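Local coordinates for single-stranded-DNA-specific exonuclease RecJ (Thermus thermophilus, PDB 2ZXR), which degrades single-stranded DNA in the 5' to 3' direction, requiring divalent cations such as magnesium or manganese, at residues 281-289 against 297-305. Sequence-based numbering, arbitrary orientation.
Sequences AEKALRLLL and QALVGELHR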
loop_
_atom_site.group_PDB
_atom_site.type_symbol
_atom_site.label_atom_id
_atom_site.label_comp_id
_atom_site.label_asym_id
_atom_site.label_seq_id
_atom_site.Cartn_x
_atom_site.Cartn_y
_atom_site.Cartn_z
ATOM N N ALA A 281 10.658 -24.360 -12.446
ATOM C CA ALA A 281 11.542 -23.299 -11.940
ATOM C C ALA A 281 12.854 -23.159 -12.749
ATOM O O ALA A 281 13.361 -22.052 -12.907
ATOM C CB ALA A 281 11.848 -23.528 -10.447
ATOM N N GLU A 282 13.385 -24.268 -13.271
ATOM C CA GLU A 282 14.611 -24.228 -14.081
ATOM C C GLU A 282 14.403 -23.293 -15.253
ATOM O O GLU A 282 15.297 -22.571 -15.637
ATOM C CB GLU A 282 14.970 -25.607 -14.676
ATOM C CG GLU A 282 14.455 -26.790 -13.914
ATOM C CD GLU A 282 12.948 -27.034 -14.117
ATOM O OE1 GLU A 282 12.269 -27.330 -13.099
ATOM O OE2 GLU A 282 12.454 -26.948 -15.282
ATOM N N LYS A 283 13.220 -23.338 -15.846
ATOM C CA LYS A 283 12.909 -22.487 -16.986
ATOM C C LYS A 283 13.102 -21.018 -16.639
ATOM O O LYS A 283 13.714 -20.251 -17.410
ATOM C CB LYS A 283 11.460 -22.694 -17.419
ATOM C CG LYS A 283 11.251 -23.528 -18.677
ATOM C CD LYS A 283 11.877 -24.870 -18.576
ATOM C CE LYS A 283 11.541 -25.705 -19.814
ATOM N NZ LYS A 283 10.067 -25.820 -20.022
ATOM N N ALA A 284 12.554 -20.615 -15.493
ATOM C CA ALA A 284 12.677 -19.213 -15.081
ATOM C C ALA A 284 14.135 -18.901 -14.759
ATOM O O ALA A 284 14.671 -17.889 -15.220
ATOM C CB ALA A 284 11.781 -18.917 -13.858
ATOM N N LEU A 285 14.777 -19.772 -13.979
ATOM C CA LEU A 285 16.161 -19.530 -13.627
ATOM C C LEU A 285 16.999 -19.382 -14.896
ATOM O O LEU A 285 17.773 -18.435 -15.024
ATOM C CB LEU A 285 16.728 -20.653 -12.751
ATOM C CG LEU A 285 18.200 -20.469 -12.336
ATOM C CD1 LEU A 285 18.384 -19.156 -11.582
ATOM C CD2 LEU A 285 18.640 -21.638 -11.454
ATOM N N ARG A 286 16.826 -20.295 -15.845
ATOM C CA ARG A 286 17.611 -20.220 -17.081
ATOM C C ARG A 286 17.359 -18.899 -17.825
ATOM O O ARG A 286 18.274 -18.320 -18.406
ATOM C CB ARG A 286 17.289 -21.433 -17.987
ATOM C CG ARG A 286 18.060 -21.517 -19.307
ATOM C CD ARG A 286 19.600 -21.576 -19.100
ATOM N NE ARG A 286 20.291 -21.427 -20.384
ATOM C CZ ARG A 286 21.583 -21.127 -20.552
ATOM N NH1 ARG A 286 22.396 -20.939 -19.516
ATOM N NH2 ARG A 286 22.054 -20.968 -21.783
ATOM N N LEU A 287 16.126 -18.403 -17.790
ATOM C CA LEU A 287 15.844 -17.170 -18.480
ATOM C C LEU A 287 16.726 -16.059 -17.906
ATOM O O LEU A 287 17.194 -15.197 -18.641
ATOM C CB LEU A 287 14.357 -16.795 -18.340
ATOM C CG LEU A 287 13.978 -15.396 -18.881
ATOM C CD1 LEU A 287 14.053 -15.369 -20.420
ATOM C CD2 LEU A 287 12.580 -15.017 -18.409
ATOM N N LEU A 288 16.966 -16.104 -16.601
ATOM C CA LEU A 288 17.751 -15.075 -15.907
ATOM C C LEU A 288 19.274 -15.227 -16.051
ATOM O O LEU A 288 20.026 -14.263 -15.813
ATOM C CB LEU A 288 17.387 -15.061 -14.403
ATOM C CG LEU A 288 15.899 -14.832 -14.100
ATOM C CD1 LEU A 288 15.653 -14.818 -12.614
ATOM C CD2 LEU A 288 15.463 -13.526 -14.716
ATOM N N LEU A 289 19.713 -16.426 -16.430
ATOM C CA LEU A 289 21.139 -16.723 -16.582
ATOM C C LEU A 289 21.696 -16.668 -18.014
ATOM O O LEU A 289 22.905 -16.468 -18.200
ATOM C CB LEU A 289 21.438 -18.110 -16.013
ATOM C CG LEU A 289 21.223 -18.338 -14.516
ATOM C CD1 LEU A 289 21.495 -19.828 -14.145
ATOM C CD2 LEU A 289 22.145 -17.403 -13.746
ATOM N N GLN A 297 14.364 -15.408 -25.664
ATOM C CA GLN A 297 13.077 -15.158 -26.333
ATOM C C GLN A 297 12.169 -16.386 -26.214
ATOM O O GLN A 297 11.005 -16.285 -25.815
ATOM C CB GLN A 297 13.306 -14.797 -27.803
ATOM C CG GLN A 297 12.029 -14.501 -28.647
ATOM C CD GLN A 297 12.375 -14.210 -30.130
ATOM O OE1 GLN A 297 12.912 -15.072 -30.842
ATOM N NE2 GLN A 297 12.089 -12.999 -30.582
ATOM N N ALA A 298 12.712 -17.553 -26.541
ATOM C CA ALA A 298 11.949 -18.791 -26.440
ATOM C C ALA A 298 11.463 -19.022 -24.996
ATOM O O ALA A 298 10.311 -19.417 -24.787
ATOM C CB ALA A 298 12.813 -19.981 -26.891
ATOM N N LEU A 299 12.330 -18.793 -24.009
ATOM C CA LEU A 299 11.952 -18.999 -22.608
ATOM C C LEU A 299 10.861 -18.029 -22.171
ATOM O O LEU A 299 9.999 -18.388 -21.383
ATOM C CB LEU A 299 13.180 -18.878 -21.678
ATOM C CG LEU A 299 14.180 -20.045 -21.817
ATOM C CD1 LEU A 299 15.507 -19.692 -21.132
ATOM C CD2 LEU A 299 13.586 -21.324 -21.219
ATOM N N VAL A 300 10.910 -16.792 -22.661
ATOM C CA VAL A 300 9.874 -15.826 -22.324
ATOM C C VAL A 300 8.552 -16.426 -22.844
ATOM O O VAL A 300 7.536 -16.410 -22.153
ATOM C CB VAL A 300 10.174 -14.432 -22.967
ATOM C CG1 VAL A 300 8.923 -13.547 -22.938
ATOM C CG2 VAL A 300 11.312 -13.735 -22.162
ATOM N N GLY A 301 8.577 -16.985 -24.050
ATOM C CA GLY A 301 7.373 -17.611 -24.582
ATOM C C GLY A 301 6.904 -18.709 -23.634
ATOM O O GLY A 301 5.712 -18.852 -23.337
ATOM N N GLU A 302 7.851 -19.494 -23.139
ATOM C CA GLU A 302 7.522 -20.565 -22.201
ATOM C C GLU A 302 6.901 -20.006 -20.888
ATOM O O GLU A 302 5.898 -20.519 -20.398
ATOM C CB GLU A 302 8.789 -21.365 -21.883
ATOM C CG GLU A 302 8.550 -22.735 -21.330
ATOM C CD GLU A 302 8.345 -23.764 -22.433
ATOM O OE1 GLU A 302 7.438 -23.573 -23.279
ATOM O OE2 GLU A 302 9.101 -24.761 -22.459
ATOM N N LEU A 303 7.501 -18.975 -20.305
ATOM C CA LEU A 303 6.928 -18.417 -19.075
ATOM C C LEU A 303 5.512 -17.902 -19.369
ATOM O O LEU A 303 4.632 -18.014 -18.518
ATOM C CB LEU A 303 7.761 -17.264 -18.499
ATOM C CG LEU A 303 9.191 -17.429 -17.967
ATOM C CD1 LEU A 303 9.426 -16.380 -16.887
ATOM C CD2 LEU A 303 9.424 -18.832 -17.398
ATOM N N HIS A 304 5.286 -17.336 -20.554
ATOM C CA HIS A 304 3.935 -16.854 -20.882
ATOM C C HIS A 304 2.935 -18.006 -20.867
ATOM O O HIS A 304 1.804 -17.851 -20.394
ATOM C CB HIS A 304 3.903 -16.187 -22.250
ATOM C CG HIS A 304 4.553 -14.840 -22.270
ATOM N ND1 HIS A 304 4.965 -14.221 -23.435
ATOM C CD2 HIS A 304 4.821 -13.971 -21.267
ATOM C CE1 HIS A 304 5.448 -13.024 -23.143
ATOM N NE2 HIS A 304 5.369 -12.849 -21.833
ATOM N N ARG A 305 3.369 -19.167 -21.360
ATOM C CA ARG A 305 2.514 -20.329 -21.394
ATOM C C ARG A 305 2.244 -20.861 -19.993
ATOM O O ARG A 305 1.121 -21.229 -19.665
ATOM C CB ARG A 305 3.139 -21.434 -22.240
ATOM C CG ARG A 305 2.116 -22.496 -22.604
ATOM C CD ARG A 305 2.753 -23.850 -22.838
ATOM N NE ARG A 305 3.361 -24.360 -21.616
ATOM C CZ ARG A 305 4.608 -24.797 -21.549
ATOM N NH1 ARG A 305 5.352 -24.780 -22.645
ATOM N NH2 ARG A 305 5.105 -25.243 -20.398
#
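Lys283 and Glu302 join the two helices through a salt bridge, NZ of Lys283 lying 2.8 Å from OE2 of Glu302. The ammonium reaches that oxygen on its anti side, 28° out of the carboxylate plane, after the lysine chain has bent at chi2 and again at chi4. OE1, the other carboxylate oxygen, pairs with NH1 of Arg305 one turn further along the same helix. Glu302 thus stands between two cations, while Glu280, just ahead of 281-289, is the stronger anionic partner of Lys283 NZ, which two carboxylates therefore share. Beneath the charges the aliphatic stems meet, with CG of Lys283 3.9 Å from CG of Glu302.

Leu299 comes next. Its CD1 approaches both CG of Arg286 (3.6 Å) and the backbone N of Leu287, while CD2 turns to the stem of Lys283; Glu295, in the first turn of helix 293-321, pairs with NE of Arg286. Deeper still, with CG anti to the backbone N (chi1 172°), the Leu287 chain runs counter to that of Leu299 and carries both methyls to CG2 of Val300, CD1 more closely at 3.6 Å; CD2 also meets CD1 of Leu303 at 3.8 Å. CD2 of Leu303 lies 4.0 Å from CA of Ala284, whose side chain also touches Leu86 and Ala275 and sits about 8 Å from that of the manganese ligand Asp80.

Consecutive in the chain, with axes 9.4 Å apart and 145° between directions, the helices form a splayed, roughly antiparallel hairpin. Leu287, Leu303, Val300 and Ala284 fill its buried side, Leu299 bridging to the ionic margin. Dispersion contacts probably hold the helices together, while the carboxylates would offset the charges of Lys283 and Arg305.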